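Local coordinates for clostripain-related protein (Bacteroides thetaiotaomicron, PDB 5L20) that probably cleaves peptide bonds as a clostripain-family (C11) cysteine peptidase, this chain being an N-terminal part of the whole protein, at residues 11-15 with 92-96; 23-27 with 50-54; 33-38 with 62-66; 45-49 with 96-102; 56-62 with 74-80. One frame throughout, in Å; residues are numbered along the deposited sequence. Where two conformers were deposited one is given.

Interaction 1 (11-15 with 92-96)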
# COMPACT_ATOMS: atom_id res chain seq x y z
N THR A 11 4.99 -4.17 -10.00
CA THR A 11 4.79 -3.56 -8.70
C THR A 11 3.43 -3.97 -8.19
O THR A 11 2.41 -3.76 -8.89
CB THR A 11 4.81 -2.03 -8.79
OG1 THR A 11 6.06 -1.59 -9.31
CG2 THR A 11 4.56 -1.42 -7.44
N VAL A 12 3.40 -4.56 -7.00
CA VAL A 12 2.14 -4.81 -6.30
C VAL A 12 1.96 -3.68 -5.31
O VAL A 12 2.77 -3.51 -4.38
CB VAL A 12 2.15 -6.18 -5.56
CG1 VAL A 12 0.87 -6.39 -4.78
CG2 VAL A 12 2.35 -7.34 -6.56
N PHE A 13 0.92 -2.87 -5.51
CA PHE A 13 0.64 -1.73 -4.66
C PHE A 13 -0.50 -2.05 -3.70
O PHE A 13 -1.64 -2.19 -4.13
CB PHE A 13 0.31 -0.51 -5.51
CG PHE A 13 -0.07 0.71 -4.71
CD1 PHE A 13 0.66 1.08 -3.57
CD2 PHE A 13 -1.12 1.52 -5.13
CE1 PHE A 13 0.29 2.21 -2.86
CE2 PHE A 13 -1.47 2.64 -4.44
CZ PHE A 13 -0.77 3.00 -3.30
N MET A 14 -0.18 -2.14 -2.41
CA MET A 14 -1.17 -2.34 -1.38
C MET A 14 -1.59 -0.97 -0.86
O MET A 14 -0.74 -0.23 -0.29
CB MET A 14 -0.62 -3.22 -0.25
CG MET A 14 -1.70 -3.52 0.78
SD MET A 14 -1.12 -4.73 1.99
CE MET A 14 -2.13 -6.11 1.45
N TYR A 15 -2.86 -0.67 -1.00
CA TYR A 15 -3.42 0.66 -0.75
C TYR A 15 -4.43 0.56 0.40
O TYR A 15 -5.47 -0.12 0.26
CB TYR A 15 -4.09 1.16 -2.04
CG TYR A 15 -4.80 2.50 -1.93
CD1 TYR A 15 -4.10 3.62 -1.54
CD2 TYR A 15 -6.16 2.63 -2.21
CE1 TYR A 15 -4.71 4.86 -1.46
CE2 TYR A 15 -6.79 3.89 -2.14
CZ TYR A 15 -6.06 4.98 -1.77
OH TYR A 15 -6.65 6.21 -1.64
N ILE A 92 -0.73 9.88 -5.47
CA ILE A 92 -0.18 8.72 -4.77
C ILE A 92 0.32 7.67 -5.79
O ILE A 92 1.42 7.13 -5.65
CB ILE A 92 -1.21 8.11 -3.80
CG1 ILE A 92 -1.44 9.07 -2.64
CG2 ILE A 92 -0.74 6.78 -3.24
CD1 ILE A 92 -2.73 8.81 -1.87
N LEU A 93 -0.48 7.42 -6.82
CA LEU A 93 -0.06 6.45 -7.82
C LEU A 93 1.17 6.94 -8.62
O LEU A 93 1.97 6.14 -9.09
CB LEU A 93 -1.21 6.15 -8.78
CG LEU A 93 -2.34 5.33 -8.18
CD1 LEU A 93 -3.46 5.23 -9.17
CD2 LEU A 93 -1.87 3.92 -7.79
N ASN A 94 1.31 8.26 -8.79
CA ASN A 94 2.52 8.78 -9.45
C ASN A 94 3.76 8.60 -8.55
O ASN A 94 4.84 8.28 -9.03
CB ASN A 94 2.37 10.25 -9.83
CG ASN A 94 1.45 10.45 -11.02
OD1 ASN A 94 1.20 9.51 -11.80
ND2 ASN A 94 0.94 11.67 -11.18
N ASP A 95 3.55 8.74 -7.23
CA ASP A 95 4.63 8.43 -6.28
C ASP A 95 5.03 6.94 -6.43
O ASP A 95 6.20 6.60 -6.48
CB ASP A 95 4.19 8.69 -4.84
CG ASP A 95 4.10 10.16 -4.49
OD1 ASP A 95 4.73 11.01 -5.17
OD2 ASP A 95 3.42 10.45 -3.48
N VAL A 96 4.03 6.05 -6.47
CA VAL A 96 4.33 4.62 -6.60
C VAL A 96 5.16 4.36 -7.85
O VAL A 96 6.15 3.62 -7.83
CB VAL A 96 3.01 3.79 -6.64
CG1 VAL A 96 3.30 2.32 -7.02
CG2 VAL A 96 2.35 3.88 -5.28
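The strand around Phe13 and the helix around Val96 have short axes that pass 10.8 Å apart and run roughly antiparallel, at 145°. The backbones are closest where Phe13 CA lies 7.6 Å from Val96 CA. Thr11, Phe13 and Tyr15 point from the strand to the helix, and Ile92 and Val96 point back.

Phe13 carries most of the contact. Its CG is anti to the backbone N (chi1 177°), which sends the ring out from the strand to the helix. Val96 CG2 sits over the centre of one ring face, 3.6 Å from the Phe13 centroid and 14° off the ring normal. This is a CH-pi contact. Two other methyls meet the rim carbons. Leu93 CD2 comes within 3.6 Å of Phe13 CE2, and Ile92 CG2 reaches Phe13 CZ at 3.8 Å. Both of these side chains cross Phe13 at about a right angle. Val96 uses its second methyl as well, for CG1 lies 4.0 Å from Thr11 CG2. At the other end Ile92 CD1 makes only a loose contact with Tyr15 CE1.

Thr11 divides its branches. The methyl faces the helix, while OG1 is hydrogen-bonded to Thr102 and Ser100. Phe50 of the adjacent strand 45-52 and Leu60 of strand 57-66, one further out, also pack on Phe13. The contact therefore lies between the sheet and the helix 86-99 that covers one of its faces, in an alpha/beta arrangement consistent with the caspase-like fold of this family.

The touching groups are methyls and aromatic rings, so the helix is fitted to the strand by shape and dispersion, and Val96 CG2 helps hold the Phe13 ring in place.

Interaction 2 (23-27 with 50-54)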
# COMPACT_ATOMS: atom_id res chain seq x y z
N THR A 23 -7.71 -0.41 11.09
CA THR A 23 -6.28 -0.15 11.09
C THR A 23 -5.47 -1.30 11.68
O THR A 23 -4.44 -1.70 11.12
CB THR A 23 -5.98 1.14 11.88
OG1 THR A 23 -6.85 2.17 11.43
CG2 THR A 23 -4.54 1.60 11.69
N SER A 24 -5.92 -1.84 12.81
CA SER A 24 -5.21 -2.95 13.42
C SER A 24 -5.25 -4.19 12.52
O SER A 24 -4.25 -4.90 12.37
CB SER A 24 -5.77 -3.25 14.82
OG SER A 24 -7.19 -3.36 14.82
N ASN A 25 -6.41 -4.43 11.89
CA ASN A 25 -6.50 -5.54 10.94
C ASN A 25 -5.50 -5.35 9.79
O ASN A 25 -4.91 -6.31 9.31
CB ASN A 25 -7.92 -5.68 10.40
CG ASN A 25 -8.95 -5.89 11.50
OD1 ASN A 25 -9.56 -4.94 11.98
ND2 ASN A 25 -9.12 -7.14 11.90
N PHE A 26 -5.32 -4.11 9.33
CA PHE A 26 -4.38 -3.84 8.26
C PHE A 26 -2.94 -4.16 8.68
O PHE A 26 -2.15 -4.68 7.88
CB PHE A 26 -4.46 -2.37 7.83
CG PHE A 26 -5.76 -1.98 7.14
CD1 PHE A 26 -6.68 -2.91 6.69
CD2 PHE A 26 -6.03 -0.63 6.96
CE1 PHE A 26 -7.84 -2.50 6.08
CE2 PHE A 26 -7.18 -0.21 6.35
CZ PHE A 26 -8.09 -1.13 5.92
N TYR A 27 -2.57 -3.81 9.91
CA TYR A 27 -1.25 -4.15 10.38
C TYR A 27 -1.01 -5.67 10.33
O TYR A 27 0.05 -6.11 9.93
CB TYR A 27 -1.01 -3.61 11.79
CG TYR A 27 -0.73 -2.12 11.81
CD1 TYR A 27 0.34 -1.59 11.07
CD2 TYR A 27 -1.51 -1.25 12.56
CE1 TYR A 27 0.61 -0.22 11.09
CE2 TYR A 27 -1.25 0.12 12.58
CZ TYR A 27 -0.19 0.62 11.85
OH TYR A 27 0.08 1.98 11.86
N PHE A 50 0.93 1.90 0.70
CA PHE A 50 0.45 3.18 1.22
C PHE A 50 -0.48 2.86 2.35
O PHE A 50 -1.49 2.17 2.15
CB PHE A 50 -0.28 4.00 0.15
CG PHE A 50 -0.96 5.24 0.67
CD1 PHE A 50 -2.26 5.19 1.18
CD2 PHE A 50 -0.29 6.47 0.60
CE1 PHE A 50 -2.90 6.38 1.60
CE2 PHE A 50 -0.92 7.65 1.02
CZ PHE A 50 -2.22 7.61 1.51
N MET A 51 -0.20 3.36 3.56
CA MET A 51 -1.12 3.14 4.65
C MET A 51 -1.34 4.40 5.48
O MET A 51 -0.37 5.03 5.92
CB MET A 51 -0.64 2.01 5.57
CG MET A 51 -1.61 1.80 6.70
SD MET A 51 -1.19 0.36 7.68
CE MET A 51 -2.32 0.60 9.04
N CYS A 52 -2.61 4.76 5.66
CA CYS A 52 -3.00 5.81 6.60
C CYS A 52 -2.84 5.28 8.01
O CYS A 52 -3.46 4.28 8.37
CB CYS A 52 -4.44 6.26 6.37
SG CYS A 52 -4.68 7.27 4.90
N THR A 53 -2.01 5.94 8.82
CA THR A 53 -1.89 5.53 10.21
C THR A 53 -2.89 6.30 11.08
O THR A 53 -3.22 5.87 12.19
CB THR A 53 -0.48 5.76 10.72
OG1 THR A 53 -0.13 7.12 10.47
CG2 THR A 53 0.52 4.88 9.97
N THR A 54 -3.32 7.47 10.58
CA THR A 54 -4.48 8.19 11.10
C THR A 54 -5.27 8.70 9.92
O THR A 54 -4.85 8.49 8.76
CB THR A 54 -4.09 9.39 12.00
OG1 THR A 54 -3.61 10.46 11.18
CG2 THR A 54 -3.01 9.00 13.03
O HOH W 1 -1.86 3.61 13.29
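Met51 reaches from its strand into the first turn of helix 23-37 and is gripped by Thr23, Phe26 and Tyr27. Its CG is anti to the backbone N (chi1 180°) and the rest of the chain is extended, so CE is carried straight to the helix.

That methyl is the tight point. Thr23 CG2 lies 3.6 Å from Met51 CE, and Phe26 CB touches the same methyl at 3.9 Å. Tyr27 closes another side with a ring face. Met51 CE is 3.6 Å from the Tyr27 centroid and 15° off the ring normal, a CH-pi contact displaced toward the rim. The sulfur comes in obliquely, with Met51 SD 4.3 Å from the Tyr27 centroid, and completes a Met-aromatic contact. An alanine in place of Met51 would probably leave a gap between strand and helix and the Tyr27 ring without its partner on that face.

The outer part is looser and wet. Tyr27 OH lies 3.5 Å from Thr53 CG2, where the chain turns a corner. A water joins the two segments there: its oxygen is 2.9 Å from Tyr27 OH, and it donates to Thr53 O.

The contact belongs to the beta-alpha-beta unit of strand 10-16, helix 23-37 and strand 45-52. Phe26 also packs on Leu16 and on a modified side chain of the bound peptide.

Apolar contact at the methionine tip thus holds the start of the helix to the strand, while a water links Tyr27 OH and Thr53 O at its margin.

Interaction 3 (33-38 with 62-66)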
# COMPACT_ATOMS: atom_id res chain seq x y z
N LEU A 33 1.57 -10.57 4.90
CA LEU A 33 2.22 -10.45 3.62
C LEU A 33 3.74 -10.48 3.77
O LEU A 33 4.43 -11.07 2.93
CB LEU A 33 1.76 -9.18 2.91
CG LEU A 33 2.27 -8.95 1.48
CD1 LEU A 33 1.84 -10.06 0.55
CD2 LEU A 33 1.81 -7.58 0.93
N GLU A 34 4.26 -9.88 4.83
CA GLU A 34 5.70 -9.93 5.09
C GLU A 34 6.22 -11.36 5.26
O GLU A 34 7.37 -11.64 4.91
CB GLU A 34 6.06 -9.11 6.34
CG GLU A 34 6.03 -7.63 6.12
CD GLU A 34 6.85 -6.86 7.13
OE1 GLU A 34 8.09 -7.02 7.18
OE2 GLU A 34 6.25 -6.06 7.87
N SER A 35 5.38 -12.26 5.77
CA SER A 35 5.85 -13.63 5.95
C SER A 35 6.13 -14.26 4.58
O SER A 35 6.95 -15.16 4.48
CB SER A 35 4.84 -14.46 6.76
OG SER A 35 3.69 -14.80 6.00
N VAL A 36 5.49 -13.76 3.51
CA VAL A 36 5.79 -14.20 2.15
C VAL A 36 7.07 -13.58 1.58
O VAL A 36 7.85 -14.24 0.90
CB VAL A 36 4.60 -13.87 1.19
CG1 VAL A 36 4.93 -14.20 -0.27
CG2 VAL A 36 3.34 -14.62 1.65
N VAL A 37 7.29 -12.29 1.86
CA VAL A 37 8.52 -11.61 1.42
C VAL A 37 9.75 -12.30 1.99
O VAL A 37 10.76 -12.42 1.31
CB VAL A 37 8.50 -10.12 1.83
CG1 VAL A 37 9.87 -9.43 1.55
CG2 VAL A 37 7.38 -9.41 1.08
N GLU A 38 9.62 -12.82 3.21
CA GLU A 38 10.73 -13.54 3.84
C GLU A 38 11.25 -14.74 3.04
O GLU A 38 12.30 -15.29 3.36
CB GLU A 38 10.33 -14.01 5.23
CG GLU A 38 10.04 -12.89 6.19
CD GLU A 38 9.53 -13.41 7.52
OE1 GLU A 38 9.03 -14.56 7.57
OE2 GLU A 38 9.64 -12.67 8.53
N GLU A 62 8.29 0.39 1.13
CA GLU A 62 8.53 -0.82 0.36
C GLU A 62 8.79 -1.99 1.29
O GLU A 62 9.44 -1.83 2.32
CB GLU A 62 9.70 -0.62 -0.61
CG GLU A 62 10.05 -1.87 -1.40
CD GLU A 62 11.10 -1.62 -2.46
OE1 GLU A 62 11.57 -0.47 -2.57
OE2 GLU A 62 11.45 -2.57 -3.22
N LEU A 63 8.24 -3.16 0.95
CA LEU A 63 8.63 -4.41 1.62
C LEU A 63 9.67 -5.05 0.77
O LEU A 63 9.41 -5.37 -0.40
CB LEU A 63 7.45 -5.37 1.77
CG LEU A 63 6.35 -5.03 2.75
CD1 LEU A 63 5.43 -6.24 2.80
CD2 LEU A 63 6.92 -4.70 4.12
N ALA A 64 10.85 -5.27 1.32
CA ALA A 64 11.88 -5.90 0.54
C ALA A 64 12.59 -7.00 1.32
O ALA A 64 12.43 -7.12 2.53
CB ALA A 64 12.88 -4.87 0.05
N TYR A 65 13.34 -7.80 0.59
CA TYR A 65 14.09 -8.88 1.19
C TYR A 65 15.56 -8.47 1.21
O TYR A 65 16.13 -8.17 0.17
CB TYR A 65 13.88 -10.17 0.41
CG TYR A 65 14.56 -11.39 0.98
CD1 TYR A 65 14.02 -12.06 2.08
CD2 TYR A 65 15.73 -11.89 0.41
CE1 TYR A 65 14.64 -13.19 2.60
CE2 TYR A 65 16.35 -13.02 0.93
CZ TYR A 65 15.80 -13.66 2.02
OH TYR A 65 16.41 -14.78 2.54
N GLU A 66 16.15 -8.43 2.40
CA GLU A 66 17.54 -7.99 2.53
C GLU A 66 18.21 -8.74 3.66
O GLU A 66 17.62 -8.92 4.73
CB GLU A 66 17.61 -6.48 2.77
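Glu34 and Leu63 are brought together by matching first torsions. In each, CG is anti to the carbonyl carbon, with chi1 at -75° in Glu34 and -71° in Leu63. The glutamate chain then runs extended and crosses Leu63 at about a right angle. Glu34 CG rests against both leucine methyls, 3.6 Å from Leu63 CD1 and 3.7 Å from Leu63 CD2. The aliphatic part of the glutamate does the packing. Its carboxylate is held elsewhere, by hydrogen bonds between OE2 and His72 NE2 and between OE1 and Ser70 OG.

Val37 fills the next place. Its CG2 reaches Leu63 CD1 at 4.1 Å, and its CG1 lies 3.6 Å from Ala64 O. Leu33 CD2 adds a looser touch on Leu63 CD1. Leu33, Glu34 and Val37 lie in the last turns of helix 23-37, which covers the face of the sheet away from helix 86-99, in an alpha/beta/alpha layering. Helix and strand run in roughly the same direction here, 33° apart, with short axes 8.6 Å from each other. Val37 and Leu33 also rest on Ile47 of the adjoining strand, so this end of the helix straddles two strands.

The Tyr65 ring meets the carbonyls of Val37 and Glu38. Val37 O lies 3.4 Å from Tyr65 CD1, and Glu38 O lies 3.2 Å from Tyr65 CE1. Both oxygens approach obliquely. Tyr65 also packs on Asn40, in the loop after helix 23-37.

Interaction 4 (45-49 with 96-102)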
# COMPACT_ATOMS: atom_id res chain seq x y z
N GLU A 45 10.04 -8.20 -8.88
CA GLU A 45 8.86 -7.46 -8.44
C GLU A 45 9.16 -6.65 -7.20
O GLU A 45 10.08 -6.98 -6.45
CB GLU A 45 7.69 -8.41 -8.15
CG GLU A 45 7.30 -9.33 -9.31
CD GLU A 45 8.07 -10.65 -9.32
OE1 GLU A 45 8.83 -10.93 -8.37
OE2 GLU A 45 7.90 -11.41 -10.30
N ARG A 46 8.36 -5.60 -6.97
CA ARG A 46 8.40 -4.84 -5.72
C ARG A 46 7.02 -4.82 -5.09
O ARG A 46 6.00 -4.83 -5.81
CB ARG A 46 8.85 -3.40 -5.96
CG ARG A 46 10.32 -3.18 -6.38
CD ARG A 46 10.73 -1.70 -6.18
NE ARG A 46 11.96 -1.30 -6.86
CZ ARG A 46 12.04 -0.99 -8.15
NH1 ARG A 46 10.96 -1.03 -8.93
NH2 ARG A 46 13.21 -0.65 -8.68
N ILE A 47 6.98 -4.74 -3.77
CA ILE A 47 5.75 -4.53 -3.03
C ILE A 47 5.84 -3.15 -2.39
O ILE A 47 6.77 -2.89 -1.61
CB ILE A 47 5.52 -5.58 -1.93
CG1 ILE A 47 5.31 -6.96 -2.58
CG2 ILE A 47 4.30 -5.19 -1.10
CD1 ILE A 47 5.18 -8.09 -1.61
N ILE A 48 4.89 -2.28 -2.72
CA ILE A 48 4.84 -0.91 -2.23
C ILE A 48 3.53 -0.75 -1.47
O ILE A 48 2.48 -1.18 -1.97
CB ILE A 48 4.88 0.12 -3.38
CG1 ILE A 48 6.10 -0.08 -4.28
CG2 ILE A 48 4.72 1.54 -2.82
CD1 ILE A 48 7.43 0.14 -3.53
N ILE A 49 3.57 -0.17 -0.27
CA ILE A 49 2.39 -0.03 0.56
C ILE A 49 2.16 1.43 0.92
O ILE A 49 3.09 2.12 1.34
CB ILE A 49 2.50 -0.87 1.84
CG1 ILE A 49 2.84 -2.32 1.45
CG2 ILE A 49 1.25 -0.73 2.67
CD1 ILE A 49 2.81 -3.31 2.58
N VAL A 96 4.03 6.05 -6.47
CA VAL A 96 4.33 4.62 -6.60
C VAL A 96 5.16 4.36 -7.85
O VAL A 96 6.15 3.62 -7.83
CB VAL A 96 3.01 3.79 -6.64
CG1 VAL A 96 3.30 2.32 -7.02
CG2 VAL A 96 2.35 3.88 -5.28
N GLN A 97 4.77 4.99 -8.96
CA GLN A 97 5.49 4.78 -10.20
C GLN A 97 6.92 5.35 -10.14
O GLN A 97 7.83 4.74 -10.67
CB GLN A 97 4.74 5.42 -11.35
CG GLN A 97 3.41 4.75 -11.66
CD GLN A 97 2.67 5.55 -12.71
OE1 GLN A 97 2.99 5.50 -13.92
NE2 GLN A 97 1.70 6.32 -12.26
N ARG A 98 7.11 6.50 -9.49
CA ARG A 98 8.45 7.10 -9.37
C ARG A 98 9.35 6.21 -8.54
O ARG A 98 10.48 5.95 -8.94
CB ARG A 98 8.38 8.49 -8.73
CG ARG A 98 8.21 9.60 -9.75
CD ARG A 98 8.25 11.00 -9.10
NE ARG A 98 7.09 11.20 -8.23
CZ ARG A 98 6.00 11.86 -8.59
NH1 ARG A 98 5.91 12.44 -9.78
NH2 ARG A 98 4.99 11.95 -7.75
N TYR A 99 8.86 5.72 -7.41
CA TYR A 99 9.70 4.87 -6.57
C TYR A 99 9.87 3.48 -7.18
O TYR A 99 10.88 2.80 -6.94
CB TYR A 99 9.12 4.75 -5.16
CG TYR A 99 9.33 5.99 -4.33
CD1 TYR A 99 10.59 6.28 -3.81
CD2 TYR A 99 8.27 6.85 -4.04
CE1 TYR A 99 10.78 7.39 -3.02
CE2 TYR A 99 8.47 8.00 -3.25
CZ TYR A 99 9.73 8.24 -2.76
OH TYR A 99 9.93 9.34 -1.95
N SER A 100 8.88 3.04 -7.97
CA SER A 100 8.92 1.67 -8.48
C SER A 100 8.54 1.61 -9.95
O SER A 100 7.40 1.30 -10.29
CB SER A 100 8.00 0.77 -7.65
OG SER A 100 8.19 -0.59 -8.04
N PRO A 101 9.47 1.94 -10.85
CA PRO A 101 9.22 1.88 -12.29
C PRO A 101 9.23 0.44 -12.78
O PRO A 101 10.27 -0.22 -12.75
CB PRO A 101 10.41 2.65 -12.89
CG PRO A 101 11.13 3.24 -11.74
CD PRO A 101 10.81 2.49 -10.53
N THR A 102 8.08 -0.07 -13.22
CA THR A 102 7.98 -1.46 -13.64
C THR A 102 7.07 -1.53 -14.85
O THR A 102 6.35 -0.58 -15.14
CB THR A 102 7.41 -2.39 -12.52
OG1 THR A 102 6.17 -1.86 -12.04
CG2 THR A 102 8.36 -2.50 -11.33
O HOH W 2 12.47 -0.63 -11.60
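The C-terminal end of helix 86-99 is met by strand 45-52 through Arg46 and Ser100, the first residue to leave the helical conformation. Arg46 NH1 donates to Ser100 OG at 2.9 Å. The bond is bent, with an N-H...O angle of 143°, and the oxygen is tilted 23° from the guanidinium plane. With chi1 at -172°, Ser100 OG swings away from the backbone N and to the strand; there it also bonds to Thr11 OG1.

The last helical residue lends its carbonyl. Tyr99 O stands over the centre of one guanidinium face, 4.1 Å from Arg46 CZ, where the arginine charge would probably suit the negative end of the helix dipole. This is one of the places where the helix layer joins the parallel strands of the sheet. Two residues along the strand, Ile48 CG1 packs on Ser100 CB at 4.0 Å. Ile48 CG2 meets Val96 CG2 at 4.1 Å.

A leucine in place of Arg46 would probably leave Ser100 OG without this donor and the Tyr99 carbonyl without the guanidinium beside it. Arg46 NH2 also donates, at 3.0 Å, to a water that in turn donates to Pro101 O, and NE has a long, weak ion pair with Glu62.

Interaction 5 (56-62 with 74-80)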
# COMPACT_ATOMS: atom_id res chain seq x y z
N THR A 56 -5.40 11.52 8.77
CA THR A 56 -4.68 12.63 8.14
C THR A 56 -3.18 12.39 7.98
O THR A 56 -2.45 13.26 7.51
CB THR A 56 -4.85 13.92 8.96
OG1 THR A 56 -4.36 13.68 10.29
CG2 THR A 56 -6.31 14.32 9.01
N LYS A 57 -2.71 11.20 8.33
CA LYS A 57 -1.29 10.87 8.25
C LYS A 57 -1.12 9.54 7.54
O LYS A 57 -1.79 8.56 7.88
CB LYS A 57 -0.64 10.79 9.64
CG LYS A 57 -0.53 12.14 10.34
CD LYS A 57 0.13 11.97 11.69
CE LYS A 57 1.45 11.24 11.55
NZ LYS A 57 2.04 10.88 12.87
N ALA A 58 -0.21 9.49 6.57
CA ALA A 58 0.05 8.24 5.87
C ALA A 58 1.51 8.08 5.58
O ALA A 58 2.28 9.07 5.57
CB ALA A 58 -0.75 8.17 4.56
N THR A 59 1.90 6.85 5.31
CA THR A 59 3.26 6.54 4.92
C THR A 59 3.25 5.68 3.65
O THR A 59 2.34 4.87 3.46
CB THR A 59 4.01 5.82 6.07
OG1 THR A 59 5.35 5.52 5.69
CG2 THR A 59 3.31 4.55 6.47
N LEU A 60 4.25 5.89 2.79
CA LEU A 60 4.50 5.02 1.65
C LEU A 60 5.79 4.26 1.92
O LEU A 60 6.83 4.87 2.20
CB LEU A 60 4.62 5.83 0.36
CG LEU A 60 4.69 5.01 -0.92
CD1 LEU A 60 3.27 4.56 -1.28
CD2 LEU A 60 5.25 5.82 -2.06
N PHE A 61 5.77 2.94 1.85
CA PHE A 61 7.00 2.18 2.09
C PHE A 61 7.09 0.93 1.23
O PHE A 61 6.08 0.47 0.66
CB PHE A 61 7.15 1.81 3.59
CG PHE A 61 6.06 0.91 4.13
CD1 PHE A 61 4.88 1.45 4.62
CD2 PHE A 61 6.26 -0.45 4.21
CE1 PHE A 61 3.89 0.64 5.16
CE2 PHE A 61 5.25 -1.29 4.74
CZ PHE A 61 4.10 -0.74 5.21
N GLU A 62 8.29 0.39 1.13
CA GLU A 62 8.53 -0.82 0.36
C GLU A 62 8.79 -1.99 1.29
O GLU A 62 9.44 -1.83 2.32
CB GLU A 62 9.70 -0.62 -0.61
CG GLU A 62 10.05 -1.87 -1.40
CD GLU A 62 11.10 -1.62 -2.46
OE1 GLU A 62 11.57 -0.47 -2.57
OE2 GLU A 62 11.45 -2.57 -3.22
N THR A 74 11.11 2.99 4.23
CA THR A 74 10.19 4.12 4.14
C THR A 74 10.56 5.02 2.97
O THR A 74 11.71 5.45 2.81
CB THR A 74 10.16 4.93 5.47
OG1 THR A 74 9.81 4.04 6.54
CG2 THR A 74 9.15 6.06 5.42
N LEU A 75 9.57 5.30 2.13
CA LEU A 75 9.82 6.06 0.91
C LEU A 75 9.43 7.51 1.10
O LEU A 75 10.14 8.41 0.64
CB LEU A 75 9.04 5.44 -0.25
CG LEU A 75 9.45 3.98 -0.50
CD1 LEU A 75 8.57 3.43 -1.61
CD2 LEU A 75 10.89 3.86 -0.92
N LYS A 76 8.29 7.75 1.73
CA LYS A 76 7.88 9.10 2.08
C LYS A 76 6.71 9.09 3.04
O LYS A 76 6.06 8.05 3.24
CB LYS A 76 7.51 9.92 0.84
CG LYS A 76 6.32 9.39 0.09
CD LYS A 76 5.99 10.25 -1.15
CE LYS A 76 5.38 11.58 -0.80
NZ LYS A 76 5.01 12.36 -2.01
N ASN A 77 6.45 10.24 3.66
CA ASN A 77 5.28 10.41 4.49
C ASN A 77 4.36 11.47 3.94
O ASN A 77 4.78 12.30 3.12
CB ASN A 77 5.71 10.75 5.92
CG ASN A 77 6.47 9.61 6.55
OD1 ASN A 77 5.86 8.64 7.01
ND2 ASN A 77 7.79 9.68 6.56
N TYR A 78 3.10 11.43 4.37
CA TYR A 78 2.11 12.35 3.88
C TYR A 78 1.38 13.03 5.02
O TYR A 78 1.05 12.39 6.02
CB TYR A 78 1.04 11.66 3.02
CG TYR A 78 1.52 10.91 1.81
CD1 TYR A 78 2.06 9.64 1.92
CD2 TYR A 78 1.38 11.45 0.55
CE1 TYR A 78 2.49 8.94 0.81
CE2 TYR A 78 1.78 10.75 -0.58
CZ TYR A 78 2.35 9.50 -0.43
OH TYR A 78 2.76 8.79 -1.53
N THR A 79 1.11 14.31 4.84
CA THR A 79 0.25 15.05 5.76
C THR A 79 -0.99 15.50 5.00
O THR A 79 -0.87 16.04 3.90
CB THR A 79 1.00 16.25 6.37
OG1 THR A 79 2.04 15.75 7.23
CG2 THR A 79 0.06 17.12 7.18
N ASP A 80 -2.17 15.24 5.57
CA ASP A 80 -3.44 15.54 4.91
C ASP A 80 -3.54 15.05 3.46
O ASP A 80 -3.99 15.79 2.59
CB ASP A 80 -3.71 17.06 4.92
CG ASP A 80 -3.73 17.65 6.32
OD1 ASP A 80 -4.33 17.02 7.22
OD2 ASP A 80 -3.15 18.74 6.53
O HOH W 3 7.08 3.47 7.05
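Tyr78 turns the edge of its ring to the neighbouring strand, where Ala58 and Leu60 lie on the same face of the sheet as Tyr78. Tyr78 CE1 lies 3.8 Å from Leu60 CB, which is near the ring plane. Tyr78 CD1 touches Ala58 CB more loosely, at 4.1 Å. With CG anti to the carbonyl carbon (chi1 -58°), the ring lies alongside the other strand. Lys76 CE covers one face of the same ring. Asp95 of helix 86-99 takes both polar ends, by a hydrogen bond with Tyr78 OH and a salt bridge with Lys76 NZ.

Leu60 and Leu75 cross obliquely, with Leu60 CD2 4.1 Å from Leu75 CD1. On the other face Thr59 and Asn77 lie side by side and point the same way. In one of two Thr59 conformers, OG1 lies 3.4 Å from Asn77 OD1, at most a weak and doubtful bond. In that conformer a water also links Thr59 OG1 and Thr74 OG1.

The backbones fix these positions. Ala58 and Tyr78 form a hydrogen-bonded pair, with Tyr78 N 2.8 Å from Ala58 O. Leu60 N bonds Lys76 O almost straight, at 176°. Leu60 O receives two donors, Leu75 N at 2.8 Å and Lys76 N at 3.3 Å. Two residues therefore face one, and the register shifts by one. This is a classic beta bulge in an antiparallel beta hairpin, here formed by strands 57-66 and 69-79 at the edge of the sheet.

Four contacts join the mixed sheet to the helices on its two faces; interaction 5 pairs two of its strands. Interactions 1 and 4 use helix 86-99, share Val96 and have centres about 6 Å apart. Interactions 2 and 3 use the two ends of helix 23-37 on the other face, with centres about 17 Å apart. Interaction 5 supplies the edge hairpin and reaches interaction 1 through Asp95 OD2, 2.6 Å from Tyr78 OH. Phe50, next to Met51 in the chain, links interactions 1 and 5, its ring meeting Tyr15 and Tyr78. The strands pair between contacts, as in Ile49 N to Phe61 O at 2.8 Å. Among the touching residues of interaction 2, Phe26 packs on the bound peptide.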